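Local coordinates for protein acyl-coenzyme A oxidase acox-1.1 (Caenorhabditis elegans, PDB 5K3H) that catalyses the first step of peroxisomal beta-oxidation, using FAD and O2 to desaturate fatty acyl-CoA to (2E)-enoyl-CoA with release of H2O2, at residues B[220-225]-B[251-256]; B[317-322]-B[634-639]; B[436-441]-B[530-535]. All blocks are in the same frame, centred on the assembly; numbering follows the deposited sequence.

The three contacts sit in different parts of the fold and differ in burial and chemistry. Every touching residue of contact 1 is buried, whereas contact 2 includes the partly exposed Arg-320 and Tyr-637, and contact 3 the partly exposed Met-438. Contact 1 belongs to the beta domain and is wholly apolar, two side-chain pairs between one sheet and another. Contacts 2 and 3 lie in the helical part, and each joins the C-alpha1 region to the C-terminal oxidase region. Contact 2 pairs two valines and adds a hydrogen bond from an FAD-binding arginine to a tyrosine; contact 3, nested within the chain loop that contact 2 closes, is a steep helix crossing with a serine hydroxyl between two carbonyls.

Contact 1: B[220-225]-B[251-256]; sequences VPLRDE and GFLGFN
Leu-253 meets Leu-222, and Phe-255 meets Val-220, where the end of strand 211-221 and the turn after it lie against strand 251-255. The two backbones stay well apart, with 9.0 Å between the CA atoms of Leu-222 and Leu-253, so side-chain ends alone bridge the gap. From CB, the Leu-253 side chain heads for the opposing segment, and CG continues that course because it stands opposite the backbone N (chi1 171°). At CG the chain forks, and both branches close on a single methyl: CD2 lies 4.0 Å from Leu-222 CD2, and CD1 lies 4.1 Å from that same Leu-222 CD2. Leu-222 CD2 thus rests in the fork of Leu-253, and the two side chains cross at about a right angle. Two residues away on each segment, Val-220 and Phe-255 approach from opposite directions. Val-220 CG1 comes obliquely to the ring and reaches CE1 of Phe-255 at 3.8 Å. This is hydrophobic core of the beta domain, as in other acyl-CoA oxidases and dehydrogenases. The Leu-253 side chain is about 5 Å from that of Ala-150, an FAD-binding residue. Val-202 of strand 199-208 and Leu-178 of strand 175-179 both pack on the Val-220–Phe-255 pair, while strand 234-238 brings Ile-236 to Leu-222 and Ile-234 to Phe-255.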
loop_
_atom_site.group_PDB
_atom_site.type_symbol
_atom_site.label_atom_id
_atom_site.label_comp_id
_atom_site.label_asym_id
_atom_site.label_seq_id
_atom_site.Cartn_x
_atom_site.Cartn_y
_atom_site.Cartn_z
ATOM N N VAL B 220 -19.034 -26.297 17.725
ATOM C CA VAL B 220 -18.471 -27.432 17.008
ATOM C C VAL B 220 -17.103 -27.794 17.575
ATOM O O VAL B 220 -16.184 -26.970 17.542
ATOM C CB VAL B 220 -18.356 -27.170 15.495
ATOM C CG1 VAL B 220 -17.837 -28.414 14.780
ATOM C CG2 VAL B 220 -19.690 -26.753 14.922
ATOM N N PRO B 221 -16.925 -28.991 18.148
ATOM C CA PRO B 221 -15.569 -29.456 18.471
ATOM C C PRO B 221 -14.827 -29.836 17.212
ATOM O O PRO B 221 -15.367 -30.518 16.333
ATOM C CB PRO B 221 -15.796 -30.675 19.369
ATOM C CG PRO B 221 -17.174 -31.109 19.109
ATOM C CD PRO B 221 -17.966 -29.928 18.612
ATOM N N LEU B 222 -13.570 -29.408 17.145
ATOM C CA LEU B 222 -12.731 -29.592 15.968
ATOM C C LEU B 222 -11.606 -30.585 16.176
ATOM O O LEU B 222 -11.288 -31.340 15.261
ATOM C CB LEU B 222 -12.109 -28.253 15.547
ATOM C CG LEU B 222 -13.058 -27.079 15.396
ATOM C CD1 LEU B 222 -12.239 -25.806 15.160
ATOM C CD2 LEU B 222 -14.039 -27.376 14.277
ATOM N N ARG B 223 -10.966 -30.553 17.340
ATOM C CA ARG B 223 -9.820 -31.388 17.658
ATOM C C ARG B 223 -10.010 -31.999 19.038
ATOM O O ARG B 223 -10.696 -31.439 19.899
ATOM C CB ARG B 223 -8.507 -30.593 17.630
ATOM C CG ARG B 223 -8.128 -30.055 16.264
ATOM C CD ARG B 223 -7.004 -29.031 16.380
ATOM N NE ARG B 223 -6.573 -28.513 15.083
ATOM C CZ ARG B 223 -5.571 -29.007 14.361
ATOM N NH1 ARG B 223 -4.868 -30.040 14.817
ATOM N NH2 ARG B 223 -5.265 -28.457 13.188
ATOM N N ASP B 224 -9.424 -33.177 19.221
ATOM C CA ASP B 224 -9.457 -33.848 20.512
ATOM C C ASP B 224 -8.773 -33.004 21.580
ATOM O O ASP B 224 -7.677 -32.484 21.365
ATOM C CB ASP B 224 -8.785 -35.205 20.400
ATOM C CG ASP B 224 -8.796 -35.958 21.705
ATOM O OD1 ASP B 224 -7.744 -35.973 22.402
ATOM O OD2 ASP B 224 -9.867 -36.518 22.027
ATOM N N GLU B 225 -9.423 -32.877 22.743
ATOM C CA GLU B 225 -8.908 -32.000 23.790
ATOM C C GLU B 225 -7.592 -32.491 24.385
ATOM O O GLU B 225 -6.834 -31.678 24.919
ATOM C CB GLU B 225 -9.939 -31.823 24.912
ATOM C CG GLU B 225 -11.239 -31.152 24.488
ATOM C CD GLU B 225 -11.979 -30.478 25.643
ATOM O OE1 GLU B 225 -11.375 -30.289 26.711
ATOM O OE2 GLU B 225 -13.169 -30.121 25.491
ATOM N N GLY B 251 -7.418 -20.427 8.781
ATOM C CA GLY B 251 -7.612 -21.819 8.448
ATOM C C GLY B 251 -8.742 -22.110 7.479
ATOM O O GLY B 251 -9.648 -21.309 7.277
ATOM N N PHE B 252 -8.686 -23.319 6.923
ATOM C CA PHE B 252 -9.798 -23.950 6.225
ATOM C C PHE B 252 -10.395 -25.067 7.076
ATOM O O PHE B 252 -9.739 -25.617 7.965
ATOM C CB PHE B 252 -9.378 -24.519 4.858
ATOM C CG PHE B 252 -8.291 -25.568 4.917
ATOM C CD1 PHE B 252 -8.589 -26.898 5.180
ATOM C CD2 PHE B 252 -6.964 -25.229 4.656
ATOM C CE1 PHE B 252 -7.577 -27.866 5.209
ATOM C CE2 PHE B 252 -5.953 -26.196 4.689
ATOM C CZ PHE B 252 -6.263 -27.508 4.961
ATOM N N LEU B 253 -11.660 -25.395 6.788
ATOM C CA LEU B 253 -12.409 -26.374 7.561
ATOM C C LEU B 253 -13.489 -27.005 6.705
ATOM O O LEU B 253 -14.347 -26.293 6.165
ATOM C CB LEU B 253 -13.055 -25.729 8.790
ATOM C CG LEU B 253 -14.054 -26.526 9.637
ATOM C CD1 LEU B 253 -13.415 -27.760 10.267
ATOM C CD2 LEU B 253 -14.671 -25.624 10.699
ATOM N N GLY B 254 -13.476 -28.336 6.638
ATOM C CA GLY B 254 -14.513 -29.078 5.952
ATOM C C GLY B 254 -15.054 -30.187 6.830
ATOM O O GLY B 254 -14.351 -30.741 7.671
ATOM N N PHE B 255 -16.335 -30.485 6.642
ATOM C CA PHE B 255 -17.039 -31.521 7.388
ATOM C C PHE B 255 -17.483 -32.613 6.425
ATOM O O PHE B 255 -18.035 -32.314 5.351
ATOM C CB PHE B 255 -18.273 -30.970 8.084
ATOM C CG PHE B 255 -18.005 -29.774 8.929
ATOM C CD1 PHE B 255 -17.482 -29.916 10.214
ATOM C CD2 PHE B 255 -18.284 -28.498 8.443
ATOM C CE1 PHE B 255 -17.232 -28.812 11.007
ATOM C CE2 PHE B 255 -18.038 -27.375 9.224
ATOM C CZ PHE B 255 -17.513 -27.528 10.510
ATOM N N ASN B 256 -17.270 -33.869 6.820
ATOM C CA ASN B 256 -17.800 -35.038 6.100
ATOM C C ASN B 256 -18.882 -35.662 6.977
ATOM O O ASN B 256 -18.604 -36.541 7.792
ATOM C CB ASN B 256 -16.686 -36.040 5.780
ATOM C CG ASN B 256 -17.161 -37.195 4.906
ATOM O OD1 ASN B 256 -18.249 -37.142 4.312
ATOM N ND2 ASN B 256 -16.308 -38.231 4.773
#

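Contact 2: B[317-322]-B[634-639]; sequences SAVRRQ and GHVYEN
Val-319, at the end of helix 300-319, and Gly-634, just ahead of helix 636-645, bring the two backbones to 6.5 Å between their CA atoms, and Gly-634 turns the chain there with a positive phi. Val-319 faces this turn and spreads its two methyls over it: CG1 lies 3.8 Å from Gly-634 O, and CG2 meets CG2 of Val-636 at 3.9 Å, the two valine side chains crossing nearly at right angles. Beyond Gly-634, His-635 is the centre of an inverse gamma turn, and its carbonyl O accepts Asn-639 ND2 at 2.8 Å, tying the first turn of the helix. The contact joins the C-alpha1 region, where Arg-320 binds the FAD shared between dimer partners, to the C-terminal oxidase region. Arg-320 is the first residue to leave the helix. Its chain bends at chi2 (56°), which turns the guanidinium toward Tyr-637. NH1 donates to Tyr-637 OH at 2.8 Å with an N-H...O angle of 158°, the oxygen lying close to the guanidinium plane, while that plane and the phenol ring are inclined by 55°. Arg-320 CD also runs by the same hydroxyl, 3.2 Å from Tyr-637 OH. NH1 has a second acceptor, Met-154 O of the second subunit, so one nitrogen joins the tyrosine to the dimer interface. A leucine at Arg-320 would probably leave both Tyr-637 OH and that neighbouring carbonyl without their donor, and deprive the flavin site of a positive charge. Over one face of the guanidinium lies Gln-322 NE2, which itself donates to Arg-321 O and to Gly-155 O of the second subunit.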
loop_
_atom_site.group_PDB
_atom_site.type_symbol
_atom_site.label_atom_id
_atom_site.label_comp_id
_atom_site.label_asym_id
_atom_site.label_seq_id
_atom_site.Cartn_x
_atom_site.Cartn_y
_atom_site.Cartn_z
ATOM N N SER B 317 11.153 12.547 10.703
ATOM C CA SER B 317 11.260 13.813 9.976
ATOM C C SER B 317 11.918 14.893 10.821
ATOM O O SER B 317 12.546 15.807 10.267
ATOM C CB SER B 317 9.879 14.310 9.538
ATOM O OG SER B 317 9.261 13.458 8.581
ATOM N N ALA B 318 11.847 14.778 12.149
ATOM C CA ALA B 318 12.508 15.751 13.020
ATOM C C ALA B 318 14.013 15.478 13.132
ATOM O O ALA B 318 14.805 16.417 13.268
ATOM C CB ALA B 318 11.863 15.741 14.412
ATOM N N VAL B 319 14.434 14.211 13.035
ATOM C CA VAL B 319 15.851 13.889 13.168
ATOM C C VAL B 319 16.577 13.803 11.821
ATOM O O VAL B 319 17.809 13.940 11.783
ATOM C CB VAL B 319 15.998 12.577 13.967
ATOM C CG1 VAL B 319 15.062 12.582 15.150
ATOM C CG2 VAL B 319 15.753 11.353 13.113
ATOM N N ARG B 320 15.850 13.605 10.717
ATOM C CA ARG B 320 16.432 13.499 9.381
ATOM C C ARG B 320 16.648 14.884 8.772
ATOM O O ARG B 320 15.687 15.619 8.558
ATOM C CB ARG B 320 15.510 12.666 8.497
ATOM C CG ARG B 320 15.930 12.530 7.044
ATOM C CD ARG B 320 17.327 11.953 6.952
ATOM N NE ARG B 320 17.595 11.491 5.601
ATOM C CZ ARG B 320 18.477 10.551 5.274
ATOM N NH1 ARG B 320 19.213 9.945 6.212
ATOM N NH2 ARG B 320 18.598 10.207 3.994
ATOM N N ARG B 321 17.898 15.234 8.476
ATOM C CA ARG B 321 18.240 16.483 7.799
ATOM C C ARG B 321 18.634 16.180 6.357
ATOM O O ARG B 321 19.476 15.312 6.118
ATOM C CB ARG B 321 19.371 17.199 8.546
ATOM C CG ARG B 321 18.884 17.911 9.820
ATOM C CD ARG B 321 19.997 18.467 10.647
ATOM N NE ARG B 321 19.519 19.111 11.876
ATOM C CZ ARG B 321 19.148 20.390 11.939
ATOM N NH1 ARG B 321 19.204 21.134 10.837
ATOM N NH2 ARG B 321 18.739 20.934 13.079
ATOM N N GLN B 322 18.037 16.883 5.392
ATOM C CA GLN B 322 18.253 16.512 3.988
ATOM C C GLN B 322 17.847 17.663 3.093
ATOM O O GLN B 322 16.697 18.108 3.143
ATOM C CB GLN B 322 17.467 15.241 3.613
ATOM C CG GLN B 322 17.930 14.515 2.326
ATOM C CD GLN B 322 19.226 13.679 2.488
ATOM O OE1 GLN B 322 19.689 13.036 1.526
ATOM N NE2 GLN B 322 19.810 13.687 3.694
ATOM N N GLY B 634 14.973 9.416 19.587
ATOM C CA GLY B 634 15.472 10.042 18.382
ATOM C C GLY B 634 16.879 9.663 17.970
ATOM O O GLY B 634 17.433 10.287 17.051
ATOM N N HIS B 635 17.484 8.668 18.619
ATOM C CA HIS B 635 18.815 8.201 18.236
ATOM C C HIS B 635 18.660 7.103 17.185
ATOM O O HIS B 635 18.840 5.908 17.442
ATOM C CB HIS B 635 19.587 7.711 19.453
ATOM C CG HIS B 635 19.856 8.785 20.463
ATOM N ND1 HIS B 635 20.400 10.005 20.126
ATOM C CD2 HIS B 635 19.668 8.814 21.802
ATOM C CE1 HIS B 635 20.517 10.746 21.210
ATOM N NE2 HIS B 635 20.083 10.046 22.241
ATOM N N VAL B 636 18.323 7.543 15.968
ATOM C CA VAL B 636 17.956 6.609 14.910
ATOM C C VAL B 636 19.185 5.938 14.317
ATOM O O VAL B 636 19.223 4.711 14.185
ATOM C CB VAL B 636 17.120 7.313 13.829
ATOM C CG1 VAL B 636 17.023 6.421 12.597
ATOM C CG2 VAL B 636 15.734 7.617 14.374
ATOM N N TYR B 637 20.195 6.720 13.923
ATOM C CA TYR B 637 21.292 6.170 13.118
ATOM C C TYR B 637 22.109 5.146 13.889
ATOM O O TYR B 637 22.463 4.094 13.351
ATOM C CB TYR B 637 22.204 7.289 12.605
ATOM C CG TYR B 637 21.510 8.197 11.616
ATOM C CD1 TYR B 637 20.678 7.675 10.635
ATOM C CD2 TYR B 637 21.677 9.567 11.670
ATOM C CE1 TYR B 637 20.030 8.498 9.734
ATOM C CE2 TYR B 637 21.047 10.397 10.774
ATOM C CZ TYR B 637 20.221 9.867 9.806
ATOM O OH TYR B 637 19.591 10.713 8.903
ATOM N N GLU B 638 22.427 5.443 15.138
ATOM C CA GLU B 638 23.225 4.534 15.941
ATOM C C GLU B 638 22.507 3.207 16.136
ATOM O O GLU B 638 23.114 2.136 16.010
ATOM C CB GLU B 638 23.546 5.207 17.274
ATOM C CG GLU B 638 24.102 4.279 18.329
ATOM C CD GLU B 638 25.624 4.323 18.399
ATOM O OE1 GLU B 638 26.263 4.652 17.367
ATOM O OE2 GLU B 638 26.166 4.042 19.497
ATOM N N ASN B 639 21.203 3.247 16.395
ATOM C CA ASN B 639 20.463 2.010 16.625
ATOM C C ASN B 639 20.034 1.339 15.330
ATOM O O ASN B 639 19.746 0.137 15.329
ATOM C CB ASN B 639 19.246 2.274 17.523
ATOM C CG ASN B 639 19.641 2.623 18.943
ATOM O OD1 ASN B 639 20.170 1.786 19.684
ATOM N ND2 ASN B 639 19.409 3.866 19.326
#

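Contact 3: B[436-441]-B[530-535]; sequences ENMVML and ELNRAS
Ser-535 OG sits between two backbone carbonyls, 3.1 Å from Leu-441 O across the contact and 3.1 Å from Leu-531 O one turn back in its own helix. The hydroxyl points this way because OG stands opposite the carbonyl carbon of its own residue (chi1 -52°), while Ser-535 CB packs against Leu-441 CD2 at 3.9 Å. Leu-441 is the main apolar element: its CB lies 3.5 Å from Asn-532 OD1, and CD1 runs by the same amide, 4.1 Å from Asn-532 ND2. The amide's other end is met by Met-438, whose chain bends at chi2 and chi3, bringing SD to 3.6 Å from Asn-532 ND2. Leu-441 and Met-438 meet the amide of Asn-532 on adjoining sides, each side chain crossing that of Asn-532 at about a right angle. The two helix segments themselves cross at 76°, with axes 10.1 Å apart at closest approach. On another side of the 530-535 turn, Arg-533 NH1 forms a salt bridge with Glu-530 OE2, to which Tyr-601 of the second subunit also hydrogen-bonds. Arg-533, Ala-534 and Ser-535 belong to the ATP site shared between the dimer partners; Ser-535, which touches Leu-441, thus links the ATP-binding turn to helix 437-456. Around it, helix 382-408 brings Ser-392, another ATP-binding residue, onto Leu-441, and helix 489-515 packs Ala-506 on Leu-531 and Thr-503 on Ala-534.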
loop_
_atom_site.group_PDB
_atom_site.type_symbol
_atom_site.label_atom_id
_atom_site.label_comp_id
_atom_site.label_asym_id
_atom_site.label_seq_id
_atom_site.Cartn_x
_atom_site.Cartn_y
_atom_site.Cartn_z
ATOM N N GLU B 436 -15.152 -6.982 2.964
ATOM C CA GLU B 436 -15.050 -6.364 1.643
ATOM C C GLU B 436 -15.798 -5.039 1.697
ATOM O O GLU B 436 -16.953 -4.987 2.140
ATOM C CB GLU B 436 -15.615 -7.278 0.523
ATOM C CG GLU B 436 -14.583 -8.254 -0.103
ATOM C CD GLU B 436 -14.961 -9.758 0.003
ATOM O OE1 GLU B 436 -15.626 -10.279 -0.923
ATOM O OE2 GLU B 436 -14.579 -10.430 1.000
ATOM N N ASN B 437 -15.137 -3.968 1.256
ATOM C CA ASN B 437 -15.646 -2.620 1.518
ATOM C C ASN B 437 -16.809 -2.224 0.613
ATOM O O ASN B 437 -17.665 -1.439 1.035
ATOM C CB ASN B 437 -14.514 -1.586 1.390
ATOM C CG ASN B 437 -14.285 -1.129 -0.056
ATOM O OD1 ASN B 437 -14.957 -0.206 -0.542
ATOM N ND2 ASN B 437 -13.332 -1.772 -0.747
ATOM N N MET B 438 -16.866 -2.739 -0.622
ATOM C CA MET B 438 -17.926 -2.326 -1.535
ATOM C C MET B 438 -19.318 -2.710 -1.030
ATOM O O MET B 438 -20.291 -1.986 -1.305
ATOM C CB MET B 438 -17.676 -2.907 -2.922
ATOM C CG MET B 438 -17.561 -1.846 -3.996
ATOM S SD MET B 438 -16.375 -0.502 -3.714
ATOM C CE MET B 438 -15.301 -0.645 -5.146
ATOM N N VAL B 439 -19.465 -3.846 -0.338
ATOM C CA VAL B 439 -20.809 -4.154 0.161
ATOM C C VAL B 439 -21.142 -3.313 1.395
ATOM O O VAL B 439 -22.317 -3.015 1.639
ATOM C CB VAL B 439 -21.016 -5.670 0.405
ATOM C CG1 VAL B 439 -20.708 -6.455 -0.888
ATOM C CG2 VAL B 439 -20.238 -6.186 1.624
ATOM N N MET B 440 -20.137 -2.935 2.202
ATOM C CA MET B 440 -20.436 -2.052 3.322
ATOM C C MET B 440 -20.943 -0.698 2.828
ATOM O O MET B 440 -21.912 -0.156 3.386
ATOM C CB MET B 440 -19.224 -1.874 4.236
ATOM C CG MET B 440 -18.772 -3.125 4.961
ATOM S SD MET B 440 -17.325 -2.834 6.019
ATOM C CE MET B 440 -15.895 -2.969 4.940
ATOM N N LEU B 441 -20.324 -0.142 1.775
ATOM C CA LEU B 441 -20.773 1.164 1.300
ATOM C C LEU B 441 -22.133 1.079 0.631
ATOM O O LEU B 441 -22.972 1.968 0.816
ATOM C CB LEU B 441 -19.777 1.786 0.322
ATOM C CG LEU B 441 -18.500 2.336 0.917
ATOM C CD1 LEU B 441 -17.586 2.722 -0.221
ATOM C CD2 LEU B 441 -18.782 3.508 1.855
ATOM N N GLU B 530 -21.837 6.081 -8.441
ATOM C CA GLU B 530 -22.375 7.327 -7.901
ATOM C C GLU B 530 -22.978 7.109 -6.520
ATOM O O GLU B 530 -22.912 7.997 -5.670
ATOM C CB GLU B 530 -23.434 7.912 -8.857
ATOM C CG GLU B 530 -22.899 8.333 -10.234
ATOM C CD GLU B 530 -21.949 9.527 -10.195
ATOM O OE1 GLU B 530 -22.244 10.494 -9.491
ATOM O OE2 GLU B 530 -20.905 9.518 -10.874
ATOM N N LEU B 531 -23.588 5.946 -6.288
ATOM C CA LEU B 531 -24.211 5.682 -4.996
ATOM C C LEU B 531 -23.167 5.550 -3.900
ATOM O O LEU B 531 -23.391 5.991 -2.773
ATOM C CB LEU B 531 -25.061 4.414 -5.078
ATOM C CG LEU B 531 -26.339 4.418 -5.934
ATOM C CD1 LEU B 531 -26.825 2.976 -6.224
ATOM C CD2 LEU B 531 -27.435 5.248 -5.254
ATOM N N ASN B 532 -22.016 4.945 -4.210
ATOM C CA ASN B 532 -20.953 4.828 -3.214
ATOM C C ASN B 532 -20.332 6.171 -2.877
ATOM O O ASN B 532 -19.961 6.410 -1.719
ATOM C CB ASN B 532 -19.859 3.887 -3.700
ATOM C CG ASN B 532 -20.176 2.469 -3.433
ATOM O OD1 ASN B 532 -21.211 2.149 -2.852
ATOM N ND2 ASN B 532 -19.262 1.596 -3.796
ATOM N N ARG B 533 -20.168 7.041 -3.882
ATOM C CA ARG B 533 -19.673 8.388 -3.622
ATOM C C ARG B 533 -20.520 9.082 -2.562
ATOM O O ARG B 533 -19.988 9.752 -1.668
ATOM C CB ARG B 533 -19.650 9.196 -4.923
ATOM C CG ARG B 533 -18.550 8.776 -5.888
ATOM C CD ARG B 533 -18.599 9.492 -7.256
ATOM N NE ARG B 533 -17.440 9.072 -8.056
ATOM C CZ ARG B 533 -17.359 9.118 -9.380
ATOM N NH1 ARG B 533 -18.377 9.579 -10.097
ATOM N NH2 ARG B 533 -16.260 8.689 -9.988
ATOM N N ALA B 534 -21.842 8.911 -2.637
ATOM C CA ALA B 534 -22.737 9.514 -1.660
ATOM C C ALA B 534 -22.516 8.938 -0.266
ATOM O O ALA B 534 -22.558 9.671 0.735
ATOM C CB ALA B 534 -24.174 9.300 -2.099
ATOM N N SER B 535 -22.317 7.618 -0.180
ATOM C CA SER B 535 -22.126 6.974 1.114
ATOM C C SER B 535 -20.854 7.471 1.790
ATOM O O SER B 535 -20.815 7.643 3.017
ATOM C CB SER B 535 -22.087 5.454 0.931
ATOM O OG SER B 535 -23.208 4.991 0.198
#